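Local coordinates for Serine/threonine protein phosphatase Stp1 (PDB 2PK0) that probably removes phosphate groups from phosphoserine and phosphothreonine in target proteins as a magnesium-binding phosphatase of the PP2C family, at residues R18-D23 / A48-S53; T105-A110 / G122-G127; I117-G122 / P179-H184. All coordinates share one frame; numbering follows the deposited sequence.

How the interactions relate
Interactions 2 and 3 adjoin one another, their centres about 7 Å apart; both include Gly122. The strand of 117-122 lies between those of 105-110 and 179-184 in one sheet, and Glu107 of interaction 2 reaches His120 of interaction 3 through OE2 and ND1, 2.7 Å apart. Interaction 1 stands apart, its centre about 17 Å from that of interaction 2 and 23 Å from that of interaction 3, on the other side of the molecule's centre from the latter. The magnesium site relates them: the nearest bound magnesium ion is about 4 Å from the Asp23 side chain, 6 Å from that of Asp123 and 12 Å from that of His120.

Interaction 1. Residues R18-D23 / A48-S53; sequences RSNNQD and AGNIAS
Gln22 and Asn50 share the same first torsion, with CG opposite the carbonyl carbon (chi1 -50° and -53°), and from there the extended glutamine chain runs across the asparagine at about a right angle. Gln22 NE2 donates to Asn50 OD1 over 3.3 Å, nearly straight at 159°. The acceptor lies in the plane of the glutamine amide, whereas the donor stands above the carbonyl plane of the asparagine. NE2 also bonds to Gly44 O, so two acceptors fix the turn of this amide as it passes over the CA of Gly49.

One turn along the helix, Ser53 OG lies 2.9 Å from Gln22 O and 3.1 Å from the carbonyl oxygens of both Gly49 and Asn50; which of them takes its single proton is not settled. A water donates to Ser53 OG at 2.7 Å and to Asp23 O at 3.1 Å, bridging the helix and the start of strand 23-29. The loop is shaped by an Asx turn, in which Asn21 OD1 accepts from Asp23 N at 3.1 Å, while ND2 bonds to Thr12 OG1 of strand 6-13.

The contact thus ties the loop between strands 6-13 and 23-29 to the first turns of helix 48-64. Asp23, directed away from that helix, hydrogen-bonds to Thr239 and Ser196 near the magnesium site, while Ser53 packs on Ala40 of strand 35-43 and Ala52 on Ile90 of helix 72-96.

Interaction 2. Residues T105-A110 / G122-G127; sequences TIEAVA and GDSRIG
Thr105 and Ser124 meet through their hydroxyls, OG1 and OG lying 2.8 Å apart in a hydrogen bond that either could donate. The Thr105 and Asp123 side chains cross at about a right angle, with Thr105 CG2 3.4 Å from Asp123 OD1. Further along the strand, Glu107 folds over 122-127: a bend at chi2 (-54°) lays its carboxylate beside Ser124 and Ile126, with CG 3.6 Å from Ser124 CB and OE1 against the CD1 end of the isoleucine. Beyond it, Val109 CG2 and Ile126 CD1 touch at 4.1 Å, the two apolar chains passing one another on opposite headings.

Several neighbours set these groups in place. The threonine OG1 also accepts from Asp41 N, which ties it to the backbone of a magnesium ligand. Glu107 OE2 takes its main polar bond from outside the pair, at His120 ND1 on strand 115-121. Gly122 begins the link from strand 115-121 to strand 125-130 with a positive phi of 114°, and its N bonds to His141 ND1. Val194 and Leu192 of strand 191-195 close round Glu107, Val109 and Ile126. Strands 106-110 and 125-127 belong to different sheets, their axes 8.4 Å apart and inclined at 36°, so the side chains fill the interior of the beta sandwich.

Within this buried layer, the Glu107 carboxylate has apolar neighbours and two backbone acceptors close to OE2, the carbonyl oxygens of Ile106 and Ser124. Such surroundings would tend to raise its pKa, whereas a cationic histidine would oppose that shift. His120 NE2 bonds to Ser139 O and so carries a proton, but ND1 stays open: the OE2-ND1 contact may be an ion pair or a neutral pair sharing one proton.

Interaction 3. Residues I117-G122 / P179-H184; sequences IFAHVG and PDLGVH
Asp180 N and His120 O form a 2.9 Å hydrogen bond, N-H pointing almost straight (163°) at the carbonyl; the return bond, His120 N to Asp180 O, is weak. The second ring of the ladder joins Phe118 N to Gly182 O at 3.0 Å and Gly182 N to Phe118 O at 3.2 Å. His120 with Asp180 and Phe118 with Gly182 are therefore the hydrogen-bonded pairs of an antiparallel ladder, while Ala119 with Leu181 and Ile117 with Val183 are non-hydrogen-bonded. Between the N-H bonds, CA-H...O contacts such as Leu181 CA to Phe118 O add to the ladder.

The His120 and Asp180 side chains run side by side, Asp180 OD2 lying at the imidazole edge, 3.4 Å from CD2. Their polar ends turn to other partners: His120 to Glu107 and Ser139 O, Asp180 OD2 to His141 NE2, and the His141 ring stacks on that of His120. On the same face, the Phe118 ring lies over Gly182. Its CG sits between the backbone N and the carbonyl carbon (chi1 66°), which folds the ring back onto the neighbouring strand, and Gly182 CA makes a CH-pi contact 4.1 Å from the Phe118 ring centroid. His184 meets the phenyl rim to rim, their planes only 7° apart.

On the reverse face Ile117, Ala119, Leu181 and Val183 meet as apolar side chains, Ala119 CB touching Leu181 CD2 at 3.8 Å, and helix 72-96 packs there, its Arg76 included. Strand 180-185 is an outermost strand of its sheet. The loop holding Leu137, Thr138 and His141 covers the Phe118 and His120 face at this edge, and the second sheet lies beyond Phe118, as in the helix-flanked beta sandwich of PP2C phosphatases.

Interaction 1. Residues R18-D23 / A48-S53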
loop_
_atom_site.group_PDB
_atom_site.type_symbol
_atom_site.label_atom_id
_atom_site.label_comp_id
_atom_site.label_asym_id
_atom_site.label_seq_id
_atom_site.Cartn_x
_atom_site.Cartn_y
_atom_site.Cartn_z
ATOM N N ARG A 18 -6.238 -8.978 16.842
ATOM C CA ARG A 18 -5.807 -10.108 16.029
ATOM C C ARG A 18 -4.503 -10.743 16.502
ATOM O O ARG A 18 -3.666 -10.094 17.125
ATOM C CB ARG A 18 -5.749 -9.735 14.545
ATOM C CG ARG A 18 -7.112 -9.514 13.924
ATOM C CD ARG A 18 -7.192 -10.102 12.547
ATOM N NE ARG A 18 -8.260 -9.479 11.771
ATOM C CZ ARG A 18 -8.249 -9.361 10.447
ATOM N NH1 ARG A 18 -7.213 -9.817 9.747
ATOM N NH2 ARG A 18 -9.264 -8.773 9.824
ATOM N N SER A 19 -4.345 -12.025 16.209
ATOM C CA SER A 19 -3.226 -12.788 16.740
ATOM C C SER A 19 -2.268 -13.174 15.637
ATOM O O SER A 19 -1.370 -13.983 15.840
ATOM C CB SER A 19 -3.735 -14.060 17.397
ATOM O OG SER A 19 -4.304 -14.916 16.414
ATOM N N ASN A 20 -2.470 -12.598 14.462
ATOM C CA ASN A 20 -1.636 -12.915 13.329
ATOM C C ASN A 20 -1.558 -11.701 12.416
ATOM O O ASN A 20 -2.583 -11.138 12.029
ATOM C CB ASN A 20 -2.214 -14.130 12.600
ATOM C CG ASN A 20 -1.290 -14.670 11.556
ATOM O OD1 ASN A 20 -1.724 -15.243 10.570
ATOM N ND2 ASN A 20 -0.012 -14.473 11.753
ATOM N N ASN A 21 -0.336 -11.293 12.099
ATOM C CA ASN A 21 -0.095 -10.167 11.210
ATOM C C ASN A 21 0.168 -10.666 9.795
ATOM O O ASN A 21 1.268 -11.121 9.510
ATOM C CB ASN A 21 1.123 -9.376 11.694
ATOM C CG ASN A 21 1.283 -8.032 10.986
ATOM O OD1 ASN A 21 0.553 -7.708 10.052
ATOM N ND2 ASN A 21 2.241 -7.240 11.447
ATOM N N GLN A 22 -0.812 -10.549 8.903
ATOM C CA GLN A 22 -0.610 -10.988 7.520
ATOM C C GLN A 22 -0.250 -9.821 6.581
ATOM O O GLN A 22 -0.292 -9.960 5.354
ATOM C CB GLN A 22 -1.837 -11.743 6.993
ATOM C CG GLN A 22 -2.351 -12.859 7.900
ATOM C CD GLN A 22 -3.501 -13.627 7.271
ATOM O OE1 GLN A 22 -4.557 -13.058 6.943
ATOM N NE2 GLN A 22 -3.301 -14.935 7.095
ATOM N N ASP A 23 0.080 -8.665 7.156
ATOM C CA ASP A 23 0.612 -7.570 6.362
ATOM C C ASP A 23 2.119 -7.771 6.249
ATOM O O ASP A 23 2.727 -8.317 7.182
ATOM C CB ASP A 23 0.368 -6.221 7.035
ATOM C CG ASP A 23 -1.074 -5.718 6.910
ATOM O OD1 ASP A 23 -1.897 -6.309 6.179
ATOM O OD2 ASP A 23 -1.374 -4.694 7.566
ATOM N N ALA A 48 -1.657 -18.534 4.904
ATOM C CA ALA A 48 -1.709 -18.255 3.460
ATOM C C ALA A 48 -1.615 -16.757 3.187
ATOM O O ALA A 48 -1.111 -16.342 2.146
ATOM C CB ALA A 48 -2.972 -18.818 2.833
ATOM N N GLY A 49 -2.107 -15.959 4.131
ATOM C CA GLY A 49 -2.036 -14.510 4.043
ATOM C C GLY A 49 -0.642 -14.024 4.343
ATOM O O GLY A 49 -0.186 -13.058 3.729
ATOM N N ASN A 50 0.036 -14.715 5.266
ATOM C CA ASN A 50 1.423 -14.401 5.622
ATOM C C ASN A 50 2.384 -14.684 4.483
ATOM O O ASN A 50 3.219 -13.845 4.169
ATOM C CB ASN A 50 1.875 -15.177 6.860
ATOM C CG ASN A 50 0.936 -15.005 8.025
ATOM O OD1 ASN A 50 -0.185 -15.503 8.004
ATOM N ND2 ASN A 50 1.386 -14.292 9.052
ATOM N N ILE A 51 2.237 -15.866 3.879
ATOM C CA ILE A 51 3.067 -16.322 2.767
ATOM C C ILE A 51 2.933 -15.376 1.566
ATOM O O ILE A 51 3.923 -14.896 1.045
ATOM C CB ILE A 51 2.745 -17.821 2.383
ATOM C CG1 ILE A 51 3.309 -18.793 3.428
ATOM C CG2 ILE A 51 3.311 -18.213 1.030
ATOM C CD1 ILE A 51 4.842 -18.891 3.438
ATOM N N ALA A 52 1.704 -15.059 1.183
ATOM C CA ALA A 52 1.453 -14.257 -0.008
ATOM C C ALA A 52 2.038 -12.855 0.094
ATOM O O ALA A 52 2.645 -12.354 -0.867
ATOM C CB ALA A 52 -0.045 -14.187 -0.297
ATOM N N SER A 53 1.859 -12.238 1.265
ATOM C CA SER A 53 2.343 -10.881 1.519
ATOM C C SER A 53 3.863 -10.824 1.598
ATOM O O SER A 53 4.475 -10.002 0.928
ATOM C CB SER A 53 1.692 -10.279 2.772
ATOM O OG SER A 53 2.074 -10.933 3.971
HETATM O O HOH W 1 3.009 -11.327 6.430
#

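Interaction 2. Residues T105-A110 / G122-G127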
loop_
_atom_site.group_PDB
_atom_site.type_symbol
_atom_site.label_atom_id
_atom_site.label_comp_id
_atom_site.label_asym_id
_atom_site.label_seq_id
_atom_site.Cartn_x
_atom_site.Cartn_y
_atom_site.Cartn_z
ATOM N N THR A 105 -3.116 -7.719 -1.263
ATOM C CA THR A 105 -3.115 -6.414 -1.918
ATOM C C THR A 105 -1.668 -6.037 -2.246
ATOM O O THR A 105 -0.734 -6.642 -1.721
ATOM C CB THR A 105 -3.676 -5.284 -1.025
ATOM O OG1 THR A 105 -2.735 -4.973 0.010
ATOM C CG2 THR A 105 -5.001 -5.652 -0.425
ATOM N N ILE A 106 -1.472 -5.032 -3.089
ATOM C CA ILE A 106 -0.137 -4.435 -3.210
ATOM C C ILE A 106 -0.141 -2.912 -3.386
ATOM O O ILE A 106 -1.038 -2.344 -4.012
ATOM C CB ILE A 106 0.728 -5.087 -4.323
ATOM C CG1 ILE A 106 2.214 -4.982 -3.960
ATOM C CG2 ILE A 106 0.447 -4.476 -5.709
ATOM C CD1 ILE A 106 3.153 -5.242 -5.122
ATOM N N GLU A 107 0.844 -2.271 -2.762
ATOM C CA GLU A 107 1.264 -0.921 -3.114
ATOM C C GLU A 107 2.767 -0.948 -3.359
ATOM O O GLU A 107 3.547 -1.310 -2.463
ATOM C CB GLU A 107 0.961 0.097 -2.000
ATOM C CG GLU A 107 -0.480 0.184 -1.535
ATOM C CD GLU A 107 -1.473 0.435 -2.660
ATOM O OE1 GLU A 107 -1.155 1.165 -3.614
ATOM O OE2 GLU A 107 -2.587 -0.116 -2.607
ATOM N N ALA A 108 3.174 -0.578 -4.564
ATOM C CA ALA A 108 4.577 -0.555 -4.883
ATOM C C ALA A 108 4.902 0.850 -5.347
ATOM O O ALA A 108 4.292 1.354 -6.283
ATOM C CB ALA A 108 4.890 -1.576 -5.959
ATOM N N VAL A 109 5.823 1.505 -4.650
ATOM C CA VAL A 109 6.096 2.924 -4.888
ATOM C C VAL A 109 7.582 3.118 -5.080
ATOM O O VAL A 109 8.368 2.733 -4.210
ATOM C CB VAL A 109 5.678 3.799 -3.688
ATOM C CG1 VAL A 109 5.865 5.277 -4.012
ATOM C CG2 VAL A 109 4.258 3.532 -3.289
ATOM N N ALA A 110 7.963 3.692 -6.218
ATOM C CA ALA A 110 9.356 4.020 -6.485
ATOM C C ALA A 110 9.513 5.535 -6.545
ATOM O O ALA A 110 8.623 6.228 -7.062
ATOM C CB ALA A 110 9.794 3.417 -7.770
ATOM N N GLY A 122 -5.957 -3.689 -4.900
ATOM C CA GLY A 122 -6.619 -3.962 -3.632
ATOM C C GLY A 122 -7.238 -2.762 -2.939
ATOM O O GLY A 122 -7.656 -1.798 -3.589
ATOM N N ASP A 123 -7.311 -2.832 -1.611
ATOM C CA ASP A 123 -7.890 -1.758 -0.804
ATOM C C ASP A 123 -6.873 -1.092 0.126
ATOM O O ASP A 123 -7.231 -0.383 1.067
ATOM C CB ASP A 123 -9.114 -2.246 -0.010
ATOM C CG ASP A 123 -8.792 -3.381 0.948
ATOM O OD1 ASP A 123 -7.672 -3.944 0.877
ATOM O OD2 ASP A 123 -9.672 -3.720 1.779
ATOM N N SER A 124 -5.599 -1.334 -0.133
ATOM C CA SER A 124 -4.555 -0.557 0.504
ATOM C C SER A 124 -4.565 0.846 -0.114
ATOM O O SER A 124 -5.159 1.071 -1.169
ATOM C CB SER A 124 -3.204 -1.236 0.325
ATOM O OG SER A 124 -3.105 -2.412 1.097
ATOM N N ARG A 125 -3.965 1.818 0.552
ATOM C CA ARG A 125 -4.106 3.180 0.076
ATOM C C ARG A 125 -2.806 3.932 0.026
ATOM O O ARG A 125 -1.834 3.572 0.709
ATOM C CB ARG A 125 -5.076 3.949 0.944
ATOM C CG ARG A 125 -6.447 3.382 0.941
ATOM C CD ARG A 125 -7.422 4.419 1.294
ATOM N NE ARG A 125 -8.764 3.878 1.248
ATOM C CZ ARG A 125 -9.761 4.370 1.961
ATOM N NH1 ARG A 125 -9.524 5.397 2.761
ATOM N NH2 ARG A 125 -10.968 3.819 1.896
ATOM N N ILE A 126 -2.801 4.963 -0.822
ATOM C CA ILE A 126 -1.710 5.915 -0.941
ATOM C C ILE A 126 -2.297 7.316 -0.919
ATOM O O ILE A 126 -3.249 7.614 -1.662
ATOM C CB ILE A 126 -0.958 5.750 -2.253
ATOM C CG1 ILE A 126 -0.363 4.349 -2.358
ATOM C CG2 ILE A 126 0.132 6.794 -2.386
ATOM C CD1 ILE A 126 0.183 4.073 -3.718
ATOM N N GLY A 127 -1.739 8.171 -0.063
ATOM C CA GLY A 127 -2.160 9.553 -0.017
ATOM C C GLY A 127 -1.023 10.539 0.135
ATOM O O GLY A 127 0.088 10.173 0.489
#

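Interaction 3. Residues I117-G122 / P179-H184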
loop_
_atom_site.group_PDB
_atom_site.type_symbol
_atom_site.label_atom_id
_atom_site.label_comp_id
_atom_site.label_asym_id
_atom_site.label_seq_id
_atom_site.Cartn_x
_atom_site.Cartn_y
_atom_site.Cartn_z
ATOM N N ILE A 117 6.207 7.018 -8.736
ATOM C CA ILE A 117 5.305 6.237 -9.541
ATOM C C ILE A 117 4.834 5.011 -8.740
ATOM O O ILE A 117 5.635 4.288 -8.137
ATOM C CB ILE A 117 5.903 5.844 -10.917
ATOM C CG1 ILE A 117 4.915 4.955 -11.697
ATOM C CG2 ILE A 117 7.237 5.161 -10.746
ATOM C CD1 ILE A 117 5.189 4.861 -13.189
ATOM N N PHE A 118 3.526 4.794 -8.710
ATOM C CA PHE A 118 3.023 3.667 -7.989
ATOM C C PHE A 118 2.257 2.674 -8.844
ATOM O O PHE A 118 1.690 3.034 -9.863
ATOM C CB PHE A 118 2.188 4.121 -6.783
ATOM C CG PHE A 118 0.906 4.838 -7.140
ATOM C CD1 PHE A 118 -0.270 4.128 -7.423
ATOM C CD2 PHE A 118 0.853 6.224 -7.146
ATOM C CE1 PHE A 118 -1.452 4.782 -7.732
ATOM C CE2 PHE A 118 -0.342 6.894 -7.459
ATOM C CZ PHE A 118 -1.484 6.177 -7.748
ATOM N N ALA A 119 2.241 1.426 -8.385
ATOM C CA ALA A 119 1.310 0.410 -8.850
ATOM C C ALA A 119 0.444 0.015 -7.654
ATOM O O ALA A 119 0.963 -0.114 -6.544
ATOM C CB ALA A 119 2.061 -0.795 -9.375
ATOM N N HIS A 120 -0.853 -0.215 -7.888
ATOM C CA HIS A 120 -1.835 -0.399 -6.803
ATOM C C HIS A 120 -2.883 -1.461 -7.140
ATOM O O HIS A 120 -3.465 -1.424 -8.204
ATOM C CB HIS A 120 -2.504 0.947 -6.507
ATOM C CG HIS A 120 -3.899 0.844 -5.983
ATOM N ND1 HIS A 120 -4.194 0.332 -4.737
ATOM C CD2 HIS A 120 -5.080 1.231 -6.521
ATOM C CE1 HIS A 120 -5.499 0.397 -4.538
ATOM N NE2 HIS A 120 -6.060 0.932 -5.605
ATOM N N VAL A 121 -3.092 -2.413 -6.227
ATOM C CA VAL A 121 -4.001 -3.541 -6.392
ATOM C C VAL A 121 -4.641 -3.837 -5.035
ATOM O O VAL A 121 -3.935 -4.202 -4.110
ATOM C CB VAL A 121 -3.238 -4.849 -6.769
ATOM C CG1 VAL A 121 -4.211 -6.043 -6.866
ATOM C CG2 VAL A 121 -2.473 -4.710 -8.055
ATOM N N GLY A 122 -5.957 -3.689 -4.900
ATOM C CA GLY A 122 -6.619 -3.962 -3.632
ATOM C C GLY A 122 -7.238 -2.762 -2.939
ATOM O O GLY A 122 -7.656 -1.798 -3.589
ATOM N N PRO A 179 -3.680 -3.561 -12.311
ATOM C CA PRO A 179 -3.261 -2.556 -11.327
ATOM C C PRO A 179 -3.472 -1.128 -11.800
ATOM O O PRO A 179 -3.509 -0.884 -13.001
ATOM C CB PRO A 179 -1.766 -2.816 -11.164
ATOM C CG PRO A 179 -1.356 -3.497 -12.411
ATOM C CD PRO A 179 -2.537 -4.251 -12.929
ATOM N N ASP A 180 -3.636 -0.192 -10.863
ATOM C CA ASP A 180 -3.723 1.220 -11.214
ATOM C C ASP A 180 -2.336 1.791 -11.102
ATOM O O ASP A 180 -1.659 1.548 -10.119
ATOM C CB ASP A 180 -4.619 1.984 -10.244
ATOM C CG ASP A 180 -6.074 1.610 -10.357
ATOM O OD1 ASP A 180 -6.483 1.112 -11.429
ATOM O OD2 ASP A 180 -6.809 1.827 -9.362
ATOM N N LEU A 181 -1.912 2.561 -12.095
ATOM C CA LEU A 181 -0.642 3.255 -12.011
ATOM C C LEU A 181 -0.842 4.750 -11.874
ATOM O O LEU A 181 -1.874 5.269 -12.265
ATOM C CB LEU A 181 0.195 2.976 -13.242
ATOM C CG LEU A 181 0.350 1.512 -13.636
ATOM C CD1 LEU A 181 0.729 1.495 -15.085
ATOM C CD2 LEU A 181 1.385 0.808 -12.807
ATOM N N GLY A 182 0.143 5.441 -11.304
ATOM C CA GLY A 182 0.093 6.898 -11.233
ATOM C C GLY A 182 1.436 7.571 -10.985
ATOM O O GLY A 182 2.222 7.129 -10.144
ATOM N N VAL A 183 1.708 8.644 -11.720
ATOM C CA VAL A 183 2.894 9.445 -11.465
ATOM C C VAL A 183 2.468 10.737 -10.789
ATOM O O VAL A 183 1.511 11.380 -11.221
ATOM C CB VAL A 183 3.664 9.745 -12.752
ATOM C CG1 VAL A 183 5.003 10.382 -12.448
ATOM C CG2 VAL A 183 3.890 8.474 -13.525
ATOM N N HIS A 184 3.147 11.094 -9.701
ATOM C CA HIS A 184 2.865 12.342 -8.994
ATOM C C HIS A 184 4.117 13.051 -8.549
ATOM O O HIS A 184 5.141 12.428 -8.297
ATOM C CB HIS A 184 2.010 12.072 -7.762
ATOM C CG HIS A 184 0.642 11.569 -8.087
ATOM N ND1 HIS A 184 -0.443 12.409 -8.230
ATOM C CD2 HIS A 184 0.187 10.315 -8.325
ATOM C CE1 HIS A 184 -1.511 11.691 -8.536
ATOM N NE2 HIS A 184 -1.153 10.419 -8.603
#